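Pentacotripeptide-repeat region of PRORP domain-containing protein (Brachypodium distachyon, PDB 4ME2) is a chloroplast pentatricopeptide-repeat protein of helix-turn-helix repeats that binds RNA, probably in a sequence-specific manner and with group II introns among its targets. Local coordinates at residues A186-R189 and V190-A193. Numbering follows the deposited sequence.
Sequences AAWR and VYEA
Trp188 lies across two side chains of the following turn, Tyr191 at the benzo end of its indole and Glu192 against the pyrrole end. With CG anti to the backbone N (chi1 173°), the indole runs along the helix toward the later residues. Its six-membered ring meets Tyr191 obliquely, the two planes 37° apart, and the closest touch is Trp188 CZ3 to Tyr191 CD1 at 3.7 Å. Glu192 CB sits over one face of the indole in a CH-pi contact, 4.2 Å from the centroid of the Trp188 five-membered ring. Beyond CG the glutamate chain stays extended, which carries the carboxylate past the pyrrole rim, with Glu192 CD 3.8 Å from Trp188 NE1.

There the carboxylate reaches Arg189 through a water rather than directly. The water gives one hydrogen to Glu192 OE2 (2.8 Å) and the other to Arg189 O, and it accepts a bond from Arg189 NH2 (2.8 Å), lying in the guanidinium plane at its edge. Bends at chi2 and chi3 turn the outer half of the arginine chain toward the later turn, and this brings NH2 to the water. Arg189 O is thus gripped twice, since Ala193 N also donates to it (3.0 Å). One residue earlier, the helical bond from Glu192 N to Trp188 O is short, at 2.7 Å.

All of this belongs to helix 184-197, part of the helix-turn-helix array of a pentatricopeptide-repeat protein. Ala187 and Tyr191 pack on Met210 of helix 204-216, while Trp188 and Tyr191 touch Val226 of helix 220-236, where Asp229 hydrogen-bonds Tyr191 OH. Val190 presses against Leu171 and Val175 of helix 168-180, and Arg189 NH1 forms a salt bridge with Glu144 of helix 133-151.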
loop_
_atom_site.group_PDB
_atom_site.type_symbol
_atom_site.label_atom_id
_atom_site.label_comp_id
_atom_site.label_asym_id
_atom_site.label_seq_id
_atom_site.Cartn_x
_atom_site.Cartn_y
_atom_site.Cartn_z
ATOM N N ALA A 186 2.258 -9.239 -5.038
ATOM C CA ALA A 186 1.659 -7.925 -4.786
ATOM C C ALA A 186 2.045 -6.915 -5.872
ATOM O O ALA A 186 1.185 -6.196 -6.390
ATOM C CB ALA A 186 2.035 -7.407 -3.401
ATOM N N ALA A 187 3.329 -6.873 -6.229
ATOM C CA ALA A 187 3.788 -5.971 -7.290
ATOM C C ALA A 187 3.096 -6.308 -8.619
ATOM O O ALA A 187 2.584 -5.423 -9.323
ATOM C CB ALA A 187 5.308 -6.034 -7.428
ATOM N N TRP A 188 3.065 -7.593 -8.953
ATOM C CA TRP A 188 2.363 -8.025 -10.148
ATOM C C TRP A 188 0.910 -7.600 -10.123
ATOM O O TRP A 188 0.387 -7.103 -11.126
ATOM C CB TRP A 188 2.488 -9.526 -10.335
ATOM C CG TRP A 188 1.636 -9.986 -11.466
ATOM C CD1 TRP A 188 0.424 -10.656 -11.398
ATOM C CD2 TRP A 188 1.867 -9.744 -12.884
ATOM N NE1 TRP A 188 -0.076 -10.872 -12.652
ATOM C CE2 TRP A 188 0.745 -10.355 -13.588
ATOM C CE3 TRP A 188 2.875 -9.134 -13.615
ATOM C CZ2 TRP A 188 0.645 -10.329 -14.968
ATOM C CZ3 TRP A 188 2.769 -9.116 -15.007
ATOM C CH2 TRP A 188 1.679 -9.698 -15.665
ATOM N N ARG A 189 0.249 -7.783 -8.979
ATOM C CA ARG A 189 -1.162 -7.416 -8.848
ATOM C C ARG A 189 -1.385 -5.957 -9.226
ATOM O O ARG A 189 -2.279 -5.651 -10.017
ATOM C CB ARG A 189 -1.691 -7.702 -7.434
ATOM C CG ARG A 189 -2.139 -9.143 -7.208
ATOM C CD ARG A 189 -3.649 -9.259 -6.984
ATOM N NE ARG A 189 -4.443 -8.602 -8.016
ATOM C CZ ARG A 189 -5.617 -8.001 -7.814
ATOM N NH1 ARG A 189 -6.163 -7.944 -6.606
ATOM N NH2 ARG A 189 -6.247 -7.439 -8.834
ATOM N N VAL A 190 -0.568 -5.062 -8.672
ATOM C CA VAL A 190 -0.676 -3.628 -8.969
ATOM C C VAL A 190 -0.381 -3.337 -10.441
ATOM O O VAL A 190 -1.140 -2.618 -11.111
ATOM C CB VAL A 190 0.282 -2.780 -8.105
ATOM C CG1 VAL A 190 0.312 -1.341 -8.602
ATOM C CG2 VAL A 190 -0.127 -2.822 -6.642
ATOM N N TYR A 191 0.738 -3.873 -10.927
ATOM C CA TYR A 191 1.131 -3.676 -12.320
ATOM C C TYR A 191 0.040 -4.154 -13.281
ATOM O O TYR A 191 -0.330 -3.442 -14.220
ATOM C CB TYR A 191 2.466 -4.372 -12.610
ATOM C CG TYR A 191 2.873 -4.321 -14.066
ATOM C CD1 TYR A 191 2.575 -5.379 -14.927
ATOM C CD2 TYR A 191 3.551 -3.218 -14.584
ATOM C CE1 TYR A 191 2.945 -5.339 -16.267
ATOM C CE2 TYR A 191 3.929 -3.170 -15.921
ATOM C CZ TYR A 191 3.621 -4.230 -16.755
ATOM O OH TYR A 191 3.994 -4.179 -18.078
ATOM N N GLU A 192 -0.487 -5.349 -13.039
ATOM C CA GLU A 192 -1.517 -5.911 -13.903
ATOM C C GLU A 192 -2.798 -5.076 -13.890
ATOM O O GLU A 192 -3.322 -4.730 -14.947
ATOM C CB GLU A 192 -1.825 -7.355 -13.520
ATOM C CG GLU A 192 -2.984 -7.950 -14.296
ATOM C CD GLU A 192 -3.313 -9.357 -13.853
ATOM O OE1 GLU A 192 -3.259 -10.272 -14.698
ATOM O OE2 GLU A 192 -3.618 -9.550 -12.657
ATOM N N ALA A 193 -3.289 -4.747 -12.698
ATOM C CA ALA A 193 -4.540 -3.996 -12.574
ATOM C C ALA A 193 -4.443 -2.595 -13.179
ATOM O O ALA A 193 -5.323 -2.186 -13.937
ATOM C CB ALA A 193 -4.993 -3.930 -11.121
HETATM O O HOH W 1 -4.298 -7.572 -10.779
#